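Local coordinates for protein putative phosphomannomutase (Thermus thermophilus, PDB 1TUO) that probably catalyses magnesium-dependent phosphoryl transfer within phosphosugars, as a mutase of the phosphohexose mutase family, at residues E37-H42 with G70-M75; G48-V53 with K78-K83; L180-M185 with F244-D249; V231-L236 with G256-G261. All blocks are in the same frame, centred on the assembly; numbering follows the deposited sequence.

Contact 1. Residues E37-H42 with G70-M75; sequences EAYGRH and GHLAGM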
loop_
_atom_site.group_PDB
_atom_site.type_symbol
_atom_site.label_atom_id
_atom_site.label_comp_id
_atom_site.label_asym_id
_atom_site.label_seq_id
_atom_site.Cartn_x
_atom_site.Cartn_y
_atom_site.Cartn_z
ATOM N N GLU A 37 -20.575 -16.001 5.098
ATOM C CA GLU A 37 -21.911 -16.264 4.571
ATOM C C GLU A 37 -22.359 -15.129 3.655
ATOM O O GLU A 37 -22.921 -15.366 2.583
ATOM C CB GLU A 37 -22.914 -16.414 5.720
ATOM C CG GLU A 37 -24.299 -16.866 5.270
ATOM C CD GLU A 37 -24.344 -18.335 4.883
ATOM O OE1 GLU A 37 -25.325 -18.744 4.227
ATOM O OE2 GLU A 37 -23.412 -19.087 5.245
ATOM N N ALA A 38 -22.116 -13.895 4.083
ATOM C CA ALA A 38 -22.496 -12.721 3.305
ATOM C C ALA A 38 -21.769 -12.704 1.970
ATOM O O ALA A 38 -22.369 -12.487 0.920
ATOM C CB ALA A 38 -22.162 -11.457 4.077
ATOM N N TYR A 39 -20.463 -12.924 2.027
ATOM C CA TYR A 39 -19.637 -12.923 0.831
ATOM C C TYR A 39 -20.014 -14.045 -0.136
ATOM O O TYR A 39 -20.096 -13.828 -1.349
ATOM C CB TYR A 39 -18.163 -13.039 1.236
ATOM C CG TYR A 39 -17.191 -12.896 0.092
ATOM C CD1 TYR A 39 -17.279 -11.822 -0.798
ATOM C CD2 TYR A 39 -16.159 -13.813 -0.082
ATOM C CE1 TYR A 39 -16.357 -11.665 -1.837
ATOM C CE2 TYR A 39 -15.233 -13.666 -1.114
ATOM C CZ TYR A 39 -15.337 -12.595 -1.983
ATOM O OH TYR A 39 -14.413 -12.444 -2.996
ATOM N N GLY A 40 -20.252 -15.235 0.401
ATOM C CA GLY A 40 -20.622 -16.361 -0.439
ATOM C C GLY A 40 -21.954 -16.134 -1.131
ATOM O O GLY A 40 -22.096 -16.414 -2.326
ATOM N N ARG A 41 -22.933 -15.633 -0.384
ATOM C CA ARG A 41 -24.254 -15.370 -0.949
ATOM C C ARG A 41 -24.115 -14.346 -2.065
ATOM O O ARG A 41 -24.742 -14.467 -3.121
ATOM C CB ARG A 41 -25.210 -14.844 0.129
ATOM C CG ARG A 41 -25.503 -15.851 1.232
ATOM C CD ARG A 41 -26.651 -15.411 2.139
ATOM N NE ARG A 41 -26.818 -16.326 3.270
ATOM C CZ ARG A 41 -27.856 -16.321 4.102
ATOM N NH1 ARG A 41 -28.842 -15.449 3.939
ATOM N NH2 ARG A 41 -27.910 -17.192 5.102
ATOM N N HIS A 42 -23.290 -13.335 -1.822
ATOM C CA HIS A 42 -23.055 -12.292 -2.806
ATOM C C HIS A 42 -22.466 -12.862 -4.097
ATOM O O HIS A 42 -22.906 -12.525 -5.201
ATOM C CB HIS A 42 -22.099 -11.243 -2.243
ATOM C CG HIS A 42 -21.581 -10.288 -3.270
ATOM N ND1 HIS A 42 -22.383 -9.351 -3.887
ATOM C CD2 HIS A 42 -20.336 -10.104 -3.766
ATOM C CE1 HIS A 42 -21.653 -8.631 -4.720
ATOM N NE2 HIS A 42 -20.407 -9.069 -4.666
ATOM N N GLY A 70 -12.928 -22.808 3.949
ATOM C CA GLY A 70 -13.818 -23.941 4.118
ATOM C C GLY A 70 -15.276 -23.537 4.007
ATOM O O GLY A 70 -16.068 -24.228 3.364
ATOM N N HIS A 71 -15.639 -22.421 4.634
ATOM C CA HIS A 71 -17.018 -21.950 4.593
ATOM C C HIS A 71 -17.473 -21.647 3.162
ATOM O O HIS A 71 -18.559 -22.073 2.737
ATOM C CB HIS A 71 -17.175 -20.699 5.471
ATOM C CG HIS A 71 -18.600 -20.334 5.756
ATOM N ND1 HIS A 71 -19.088 -20.182 7.038
ATOM C CD2 HIS A 71 -19.641 -20.087 4.927
ATOM C CE1 HIS A 71 -20.368 -19.859 6.984
ATOM N NE2 HIS A 71 -20.730 -19.794 5.714
ATOM N N LEU A 72 -16.651 -20.913 2.413
ATOM C CA LEU A 72 -17.009 -20.574 1.043
ATOM C C LEU A 72 -17.123 -21.843 0.201
ATOM O O LEU A 72 -18.035 -21.970 -0.613
ATOM C CB LEU A 72 -15.972 -19.619 0.440
ATOM C CG LEU A 72 -15.915 -18.233 1.094
ATOM C CD1 LEU A 72 -14.803 -17.407 0.443
ATOM C CD2 LEU A 72 -17.272 -17.530 0.947
ATOM N N ALA A 73 -16.206 -22.782 0.408
ATOM C CA ALA A 73 -16.222 -24.042 -0.331
ATOM C C ALA A 73 -17.501 -24.821 -0.018
ATOM O O ALA A 73 -18.095 -25.447 -0.902
ATOM C CB ALA A 73 -14.987 -24.876 0.030
ATOM N N GLY A 74 -17.920 -24.780 1.243
ATOM C CA GLY A 74 -19.132 -25.473 1.648
ATOM C C GLY A 74 -20.387 -24.858 1.046
ATOM O O GLY A 74 -21.433 -25.507 0.980
ATOM N N MET A 75 -20.287 -23.604 0.607
ATOM C CA MET A 75 -21.427 -22.919 0.005
ATOM C C MET A 75 -21.517 -23.164 -1.499
ATOM O O MET A 75 -22.508 -22.804 -2.122
ATOM C CB MET A 75 -21.347 -21.414 0.268
ATOM C CG MET A 75 -21.584 -21.032 1.718
ATOM S SD MET A 75 -21.488 -19.257 1.963
ATOM C CE MET A 75 -23.018 -18.711 1.150
#

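Contact 2. Residues G48-V53 with K78-K83; sequences GGLVVV and KVVLLK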
loop_
_atom_site.group_PDB
_atom_site.type_symbol
_atom_site.label_atom_id
_atom_site.label_comp_id
_atom_site.label_asym_id
_atom_site.label_seq_id
_atom_site.Cartn_x
_atom_site.Cartn_y
_atom_site.Cartn_z
ATOM N N GLY A 48 -21.373 -17.370 -8.967
ATOM C CA GLY A 48 -20.391 -18.196 -8.285
ATOM C C GLY A 48 -19.015 -18.073 -8.914
ATOM O O GLY A 48 -18.644 -17.013 -9.422
ATOM N N GLY A 49 -18.251 -19.160 -8.878
ATOM C CA GLY A 49 -16.922 -19.141 -9.455
ATOM C C GLY A 49 -15.827 -19.508 -8.474
ATOM O O GLY A 49 -16.080 -20.094 -7.424
ATOM N N LEU A 50 -14.599 -19.159 -8.834
ATOM C CA LEU A 50 -13.432 -19.429 -8.005
ATOM C C LEU A 50 -13.125 -18.238 -7.099
ATOM O O LEU A 50 -13.259 -17.084 -7.502
ATOM C CB LEU A 50 -12.221 -19.690 -8.896
ATOM C CG LEU A 50 -10.866 -19.745 -8.192
ATOM C CD1 LEU A 50 -10.798 -20.980 -7.323
ATOM C CD2 LEU A 50 -9.750 -19.756 -9.243
ATOM N N VAL A 51 -12.719 -18.526 -5.870
ATOM C CA VAL A 51 -12.365 -17.464 -4.930
ATOM C C VAL A 51 -10.994 -17.808 -4.391
ATOM O O VAL A 51 -10.742 -18.957 -4.033
ATOM C CB VAL A 51 -13.330 -17.390 -3.725
ATOM C CG1 VAL A 51 -12.886 -16.267 -2.777
ATOM C CG2 VAL A 51 -14.750 -17.142 -4.204
ATOM N N VAL A 52 -10.114 -16.815 -4.343
ATOM C CA VAL A 52 -8.773 -17.022 -3.815
ATOM C C VAL A 52 -8.712 -16.357 -2.450
ATOM O O VAL A 52 -9.154 -15.220 -2.292
ATOM C CB VAL A 52 -7.707 -16.408 -4.739
ATOM C CG1 VAL A 52 -6.319 -16.761 -4.234
ATOM C CG2 VAL A 52 -7.889 -16.939 -6.163
ATOM N N VAL A 53 -8.197 -17.081 -1.463
ATOM C CA VAL A 53 -8.086 -16.557 -0.101
ATOM C C VAL A 53 -6.616 -16.511 0.304
ATOM O O VAL A 53 -5.843 -17.403 -0.036
ATOM C CB VAL A 53 -8.840 -17.461 0.906
ATOM C CG1 VAL A 53 -8.669 -16.919 2.335
ATOM C CG2 VAL A 53 -10.320 -17.514 0.546
ATOM N N LYS A 78 -15.680 -22.483 -5.668
ATOM C CA LYS A 78 -14.455 -23.261 -5.784
ATOM C C LYS A 78 -13.466 -22.386 -5.025
ATOM O O LYS A 78 -13.445 -21.177 -5.221
ATOM C CB LYS A 78 -14.017 -23.401 -7.241
ATOM C CG LYS A 78 -12.780 -24.274 -7.411
ATOM C CD LYS A 78 -12.453 -24.499 -8.878
ATOM C CE LYS A 78 -11.339 -25.521 -9.038
ATOM N NZ LYS A 78 -11.096 -25.850 -10.470
ATOM N N VAL A 79 -12.654 -22.975 -4.157
ATOM C CA VAL A 79 -11.724 -22.159 -3.384
ATOM C C VAL A 79 -10.267 -22.586 -3.465
ATOM O O VAL A 79 -9.955 -23.775 -3.512
ATOM C CB VAL A 79 -12.120 -22.150 -1.882
ATOM C CG1 VAL A 79 -11.145 -21.293 -1.083
ATOM C CG2 VAL A 79 -13.537 -21.630 -1.712
ATOM N N VAL A 80 -9.386 -21.591 -3.487
ATOM C CA VAL A 80 -7.949 -21.814 -3.489
ATOM C C VAL A 80 -7.383 -20.955 -2.368
ATOM O O VAL A 80 -7.567 -19.741 -2.357
ATOM C CB VAL A 80 -7.280 -21.377 -4.812
ATOM C CG1 VAL A 80 -5.765 -21.312 -4.629
ATOM C CG2 VAL A 80 -7.626 -22.362 -5.924
ATOM N N LEU A 81 -6.723 -21.594 -1.410
ATOM C CA LEU A 81 -6.107 -20.873 -0.306
ATOM C C LEU A 81 -4.621 -20.817 -0.636
ATOM O O LEU A 81 -4.016 -21.840 -0.943
ATOM C CB LEU A 81 -6.310 -21.622 1.017
ATOM C CG LEU A 81 -5.536 -21.063 2.222
ATOM C CD1 LEU A 81 -6.075 -19.688 2.592
ATOM C CD2 LEU A 81 -5.660 -22.021 3.414
ATOM N N LEU A 82 -4.037 -19.626 -0.593
ATOM C CA LEU A 82 -2.624 -19.500 -0.893
ATOM C C LEU A 82 -1.803 -20.008 0.278
ATOM O O LEU A 82 -2.110 -19.731 1.440
ATOM C CB LEU A 82 -2.269 -18.046 -1.209
ATOM C CG LEU A 82 -3.005 -17.489 -2.429
ATOM C CD1 LEU A 82 -2.564 -16.056 -2.683
ATOM C CD2 LEU A 82 -2.702 -18.360 -3.648
ATOM N N LYS A 83 -0.760 -20.761 -0.049
ATOM C CA LYS A 83 0.127 -21.361 0.938
ATOM C C LYS A 83 1.010 -20.384 1.705
ATOM O O LYS A 83 1.780 -19.618 1.114
ATOM C CB LYS A 83 1.019 -22.408 0.261
ATOM C CG LYS A 83 1.954 -23.135 1.222
ATOM C CD LYS A 83 2.861 -24.108 0.485
ATOM C CE LYS A 83 3.787 -24.836 1.450
ATOM N NZ LYS A 83 4.659 -23.889 2.204
#

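Contact 3. Residues L180-M185 with F244-D249; sequences LYHDSM and FAVATD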
loop_
_atom_site.group_PDB
_atom_site.type_symbol
_atom_site.label_atom_id
_atom_site.label_comp_id
_atom_site.label_asym_id
_atom_site.label_seq_id
_atom_site.Cartn_x
_atom_site.Cartn_y
_atom_site.Cartn_z
ATOM N N LEU A 180 20.914 -4.050 -1.296
ATOM C CA LEU A 180 19.553 -3.690 -0.936
ATOM C C LEU A 180 19.204 -4.313 0.410
ATOM O O LEU A 180 19.296 -5.527 0.587
ATOM C CB LEU A 180 18.560 -4.173 -1.998
ATOM C CG LEU A 180 17.080 -3.875 -1.709
ATOM C CD1 LEU A 180 16.847 -2.374 -1.665
ATOM C CD2 LEU A 180 16.205 -4.512 -2.776
ATOM N N TYR A 181 18.836 -3.470 1.366
ATOM C CA TYR A 181 18.434 -3.958 2.672
ATOM C C TYR A 181 16.919 -4.048 2.606
ATOM O O TYR A 181 16.264 -3.136 2.088
ATOM C CB TYR A 181 18.848 -2.983 3.780
ATOM C CG TYR A 181 20.337 -2.949 4.041
ATOM C CD1 TYR A 181 21.189 -2.195 3.238
ATOM C CD2 TYR A 181 20.894 -3.686 5.083
ATOM C CE1 TYR A 181 22.567 -2.175 3.469
ATOM C CE2 TYR A 181 22.269 -3.677 5.325
ATOM C CZ TYR A 181 23.098 -2.918 4.513
ATOM O OH TYR A 181 24.459 -2.898 4.754
ATOM N N HIS A 182 16.372 -5.158 3.090
ATOM C CA HIS A 182 14.929 -5.344 3.090
ATOM C C HIS A 182 14.431 -5.652 4.488
ATOM O O HIS A 182 14.617 -6.759 4.998
ATOM C CB HIS A 182 14.507 -6.488 2.166
ATOM C CG HIS A 182 13.026 -6.728 2.154
ATOM N ND1 HIS A 182 12.461 -7.892 1.680
ATOM C CD2 HIS A 182 11.995 -5.947 2.558
ATOM C CE1 HIS A 182 11.146 -7.819 1.794
ATOM N NE2 HIS A 182 10.837 -6.648 2.323
ATOM N N ASP A 183 13.798 -4.651 5.088
ATOM C CA ASP A 183 13.209 -4.756 6.413
ATOM C C ASP A 183 11.775 -5.212 6.148
ATOM O O ASP A 183 10.979 -4.461 5.580
ATOM C CB ASP A 183 13.233 -3.374 7.066
ATOM C CG ASP A 183 12.581 -3.342 8.428
ATOM O OD1 ASP A 183 12.574 -2.241 9.019
ATOM O OD2 ASP A 183 12.083 -4.387 8.911
ATOM N N SER A 184 11.467 -6.452 6.521
ATOM C CA SER A 184 10.130 -7.009 6.321
ATOM C C SER A 184 9.198 -6.693 7.484
ATOM O O SER A 184 7.992 -6.928 7.402
ATOM C CB SER A 184 10.215 -8.527 6.124
ATOM O OG SER A 184 10.801 -8.841 4.873
ATOM N N MET A 185 9.768 -6.151 8.557
ATOM C CA MET A 185 9.019 -5.776 9.757
ATOM C C MET A 185 8.246 -6.943 10.372
ATOM O O MET A 185 7.288 -6.733 11.112
ATOM C CB MET A 185 8.051 -4.620 9.441
ATOM C CG MET A 185 8.715 -3.399 8.805
ATOM S SD MET A 185 7.612 -1.971 8.616
ATOM C CE MET A 185 7.847 -1.143 10.226
ATOM N N PHE A 244 20.605 1.131 -0.148
ATOM C CA PHE A 244 19.476 1.678 0.578
ATOM C C PHE A 244 18.589 0.567 1.104
ATOM O O PHE A 244 18.758 -0.602 0.763
ATOM C CB PHE A 244 18.666 2.640 -0.306
ATOM C CG PHE A 244 17.954 1.981 -1.457
ATOM C CD1 PHE A 244 16.587 1.713 -1.388
ATOM C CD2 PHE A 244 18.636 1.667 -2.627
ATOM C CE1 PHE A 244 15.911 1.147 -2.468
ATOM C CE2 PHE A 244 17.970 1.099 -3.710
ATOM C CZ PHE A 244 16.605 0.839 -3.634
ATOM N N ALA A 245 17.647 0.938 1.954
ATOM C CA ALA A 245 16.751 -0.050 2.519
ATOM C C ALA A 245 15.312 0.211 2.136
ATOM O O ALA A 245 14.898 1.359 2.025
ATOM C CB ALA A 245 16.875 -0.051 4.038
ATOM N N VAL A 246 14.569 -0.868 1.907
ATOM C CA VAL A 246 13.142 -0.754 1.640
ATOM C C VAL A 246 12.504 -1.484 2.807
ATOM O O VAL A 246 12.973 -2.550 3.208
ATOM C CB VAL A 246 12.699 -1.432 0.320
ATOM C CG1 VAL A 246 13.140 -0.588 -0.859
ATOM C CG2 VAL A 246 13.263 -2.836 0.221
ATOM N N ALA A 247 11.465 -0.889 3.377
ATOM C CA ALA A 247 10.762 -1.505 4.496
ATOM C C ALA A 247 9.339 -1.724 4.027
ATOM O O ALA A 247 8.625 -0.764 3.739
ATOM C CB ALA A 247 10.779 -0.576 5.708
ATOM N N THR A 248 8.934 -2.981 3.912
ATOM C CA THR A 248 7.576 -3.268 3.473
ATOM C C THR A 248 6.682 -3.393 4.705
ATOM O O THR A 248 7.121 -3.880 5.749
ATOM C CB THR A 248 7.521 -4.567 2.625
ATOM O OG1 THR A 248 8.201 -5.630 3.307
ATOM C CG2 THR A 248 8.174 -4.341 1.272
ATOM N N ASP A 249 5.441 -2.930 4.600
ATOM C CA ASP A 249 4.544 -3.016 5.744
ATOM C C ASP A 249 4.003 -4.429 5.964
ATOM O O ASP A 249 4.421 -5.379 5.297
ATOM C CB ASP A 249 3.392 -2.006 5.627
ATOM C CG ASP A 249 2.330 -2.415 4.624
ATOM O OD1 ASP A 249 1.191 -1.926 4.778
ATOM O OD2 ASP A 249 2.618 -3.195 3.686
HETATM O O HOH W 1 6.622 -7.029 4.978
#

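Contact 4. Residues V231-L236 with G256-G261; sequences VTLAVL and GVVLPG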
loop_
_atom_site.group_PDB
_atom_site.type_symbol
_atom_site.label_atom_id
_atom_site.label_comp_id
_atom_site.label_asym_id
_atom_site.label_seq_id
_atom_site.Cartn_x
_atom_site.Cartn_y
_atom_site.Cartn_z
ATOM N N VAL A 231 15.611 0.298 14.151
ATOM C CA VAL A 231 16.648 -0.677 13.822
ATOM C C VAL A 231 17.228 -0.482 12.425
ATOM O O VAL A 231 18.435 -0.610 12.224
ATOM C CB VAL A 231 16.114 -2.122 13.938
ATOM C CG1 VAL A 231 17.197 -3.110 13.549
ATOM C CG2 VAL A 231 15.652 -2.387 15.365
ATOM N N THR A 232 16.367 -0.163 11.467
ATOM C CA THR A 232 16.796 0.042 10.088
ATOM C C THR A 232 17.530 1.364 9.908
ATOM O O THR A 232 18.494 1.446 9.148
ATOM C CB THR A 232 15.585 -0.027 9.142
ATOM O OG1 THR A 232 14.960 -1.307 9.295
ATOM C CG2 THR A 232 16.010 0.151 7.687
ATOM N N LEU A 233 17.070 2.400 10.601
ATOM C CA LEU A 233 17.721 3.702 10.528
ATOM C C LEU A 233 19.141 3.549 11.071
ATOM O O LEU A 233 20.065 4.238 10.633
ATOM C CB LEU A 233 16.950 4.733 11.360
ATOM C CG LEU A 233 15.596 5.199 10.818
ATOM C CD1 LEU A 233 14.821 5.917 11.906
ATOM C CD2 LEU A 233 15.819 6.105 9.624
ATOM N N ALA A 234 19.310 2.634 12.021
ATOM C CA ALA A 234 20.621 2.396 12.618
ATOM C C ALA A 234 21.547 1.648 11.660
ATOM O O ALA A 234 22.697 2.045 11.457
ATOM C CB ALA A 234 20.468 1.614 13.915
ATOM N N VAL A 235 21.045 0.569 11.069
ATOM C CA VAL A 235 21.830 -0.229 10.136
ATOM C C VAL A 235 22.327 0.595 8.945
ATOM O O VAL A 235 23.466 0.432 8.503
ATOM C CB VAL A 235 21.007 -1.432 9.597
ATOM C CG1 VAL A 235 21.831 -2.219 8.588
ATOM C CG2 VAL A 235 20.582 -2.334 10.746
ATOM N N LEU A 236 21.476 1.478 8.423
ATOM C CA LEU A 236 21.850 2.306 7.278
ATOM C C LEU A 236 22.712 3.515 7.633
ATOM O O LEU A 236 23.261 4.168 6.746
ATOM C CB LEU A 236 20.595 2.777 6.534
ATOM C CG LEU A 236 20.006 1.836 5.475
ATOM C CD1 LEU A 236 20.918 1.823 4.258
ATOM C CD2 LEU A 236 19.838 0.439 6.036
ATOM N N GLY A 256 8.392 1.907 2.752
ATOM C CA GLY A 256 9.027 3.090 3.296
ATOM C C GLY A 256 10.491 2.925 2.925
ATOM O O GLY A 256 10.959 1.796 2.755
ATOM N N VAL A 257 11.220 4.025 2.793
ATOM C CA VAL A 257 12.623 3.944 2.405
ATOM C C VAL A 257 13.577 4.616 3.394
ATOM O O VAL A 257 13.275 5.678 3.938
ATOM C CB VAL A 257 12.830 4.586 1.010
ATOM C CG1 VAL A 257 14.310 4.663 0.671
ATOM C CG2 VAL A 257 12.094 3.769 -0.051
ATOM N N VAL A 258 14.726 3.989 3.620
ATOM C CA VAL A 258 15.745 4.557 4.504
ATOM C C VAL A 258 17.051 4.621 3.723
ATOM O O VAL A 258 17.508 3.620 3.162
ATOM C CB VAL A 258 15.951 3.719 5.779
ATOM C CG1 VAL A 258 17.066 4.336 6.630
ATOM C CG2 VAL A 258 14.654 3.676 6.581
ATOM N N LEU A 259 17.645 5.808 3.687
ATOM C CA LEU A 259 18.880 6.016 2.945
ATOM C C LEU A 259 20.101 6.058 3.849
ATOM O O LEU A 259 19.981 6.197 5.067
ATOM C CB LEU A 259 18.785 7.323 2.151
ATOM C CG LEU A 259 17.605 7.468 1.182
ATOM C CD1 LEU A 259 17.650 8.846 0.537
ATOM C CD2 LEU A 259 17.660 6.378 0.118
ATOM N N PRO A 260 21.298 5.918 3.258
ATOM C CA PRO A 260 22.547 5.949 4.019
ATOM C C PRO A 260 22.557 7.170 4.923
ATOM O O PRO A 260 22.131 8.253 4.515
ATOM C CB PRO A 260 23.603 6.020 2.925
ATOM C CG PRO A 260 23.004 5.162 1.861
ATOM C CD PRO A 260 21.559 5.624 1.837
ATOM N N GLY A 261 23.037 6.993 6.147
ATOM C CA GLY A 261 23.063 8.092 7.090
ATOM C C GLY A 261 21.810 8.035 7.940
ATOM O O GLY A 261 21.590 8.874 8.817
#

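Contact 1. Residues E37-H42 with G70-M75
E37 reaches across to H71, whose NE2 gives a hydrogen bond of 2.8 Å to E37 OE2 that is nearly straight. The acceptor lies in the imidazole plane, but the carboxylate is turned 70° from that plane and receives the proton close to its C-O axis. E37 CG stands anti to the backbone N (chi1 -173°) and the chain then bends at chi2, which swings the acid toward the neighbouring helix. ND1 of H71 is bonded to H33, so both ring nitrogens are held and the ring's rotation is fixed. Two residues on, Y39 faces the sheet and meets L72 at its ring edge, CD2 lying 3.9 Å from L72 CD1; a flat aromatic and a branched leucine suit this buried layer. A CB on G40 would point at the other helix and collide with M75 SD; glycine lets the thioether cross close to the backbone, SD 3.9 Å from G40 CA, with L72 CD2 near G40 N. Bent at chi3, M75 runs on until its CE is 3.4 Å from R41 N. R41 itself turns back along its own helix in a side-on salt bridge, NE and NH2 both donating to E37 OE1, with NE at 3.0 Å. The two helices, crossing at -37° with axes 9.5 Å apart, both press on V51 of the sheet, as neighbouring helices do on one face of an alpha/beta/alpha domain.

Contact 2. Residues G48-V53 with K78-K83
Strands 50-53 and 78-82 run parallel, 4.7 Å apart at closest approach and twisted by -21°, with L50, V51, V52 and V53 paired to K78, V79, V80 and L81. The hydrogen bonds follow the staggered parallel pattern: V51 N to K78 O, V80 N to V51 O, V53 N to V80 O and L82 N to V53 O, the last at 2.9 Å and 171°. At the start of the ladder K78 N bonds to G49 O; at the backbone angles of G49, with phi at 123°, a CB would jam against the carbonyl O of G48, which calls for glycine. On one face L50 bends its CD1 toward the partner strand, 3.7 Å from V80 CG2 and 3.8 Å from K78 CG. The aliphatic part of K78 thus packs beside the leucine, while its extended chain leads the ammonium away from the strand pair. Further along, V52 CG1 lies 3.8 Å from L82 CG. On the other face V53 uses both branches: CG1, anti to the backbone N, sits 3.8 Å from L81 CD1, and CG2 leans to V79 CG1 at 4.2 Å. Beta-branched valines suit such a buried, extended ladder. The pair closes the beta-alpha-beta unit of strand 50-55, helix 61-75 and strand 78-82. That helix packs through S69 on V53, V79 and L81, whereas helix 88-97 lies against V52 and L82; strands 102-106 and 152-154 continue the sheet on either side.

Contact 3. Residues L180-M185 with F244-D249
T248 OG1 is gripped from two directions, by H182 NE2 at 3.0 Å and by a water at 2.7 Å. This joins the ends of two parallel strands in the mixed sheet of the alpha/beta/alpha domain II. The hydroxyl meets the imidazole at its edge, in the ring plane; a chi1 of 50°, with OG1 between backbone N and carbonyl carbon, brings it to the histidine side. The same water bonds to S184 O and D249 O, tying together the two loops that leave the strands. D183 folds its OD2 back to M185 N at 2.9 Å, an Asx turn, while OD1 forms a salt bridge with R210 and a hydrogen bond with T232. D249 opens a D-G-D-A-D-R loop that in relatives binds magnesium, and its carboxylate bonds to S109 and R254; the contact therefore probably borders the active site. Y181 N donates to F244 O and V246 N to Y181 O, the latter at 2.8 Å. Small A245 brings its CB within 3.5 Å of Y181 CB, and the tyrosine hydroxyl goes on to E239. L180 CD1 makes a CH-pi contact over one face of F244, 3.9 Å from the centroid and 19° off the normal.

Contact 4. Residues V231-L236 with G256-G261
V258 pushes its isopropyl group between T232, L233 and L236 of the helix, which gather round it. Its CG1 stands anti to the backbone N (chi1 178°), which sets that methyl 3.7 Å from L233 CD2 and 3.9 Å from L236 CB. The other branch, CG2, lies 3.9 Å from T232 CG2. Threonine suits this place because its two branches serve different ends: the methyl packs on the valine, and the hydroxyl turns to D183. L233 and V258 side chains cross at about a right angle, whereas L236 lies more slantwise, with its CG 3.8 Å from V258 O. Past the strand, G261 N donates to L236 O at 2.9 Å, from well above the carbonyl plane. P260 CA adds a CA-H...O contact of 3.3 Å to the same oxygen. G261 has phi of 94°, a conformation that suits glycine. Helix and strand run at 31° to each other, their axes 8.1 Å apart, in the usual helix-on-sheet layer. The helix also rests on A245 of strand 244-248 and Y181 of strand 180-183, while V257 and L259 point from the sheet's other face to helix 366-377.

The four contacts form two pairs in two successive alpha/beta/alpha domains. Contacts 1 and 2 belong to domain I, their centres about 11 Å apart; V51 and V79 of the sheet meet Y39 and L72 of the helices above, so one contact is the helix layer over the other. Contacts 3 and 4 lie in domain II, their centres about 9 Å apart, sharing one mixed sheet in which strands 244-248 and 255-259 are neighbours. Within each pair the segments alternate along the chain, and the first pair closes before the second opens. Contacts 2 and 3 are about 30 Å apart between centres, so the pairs belong to separate domains, with contact 3 nearest the chain's centre.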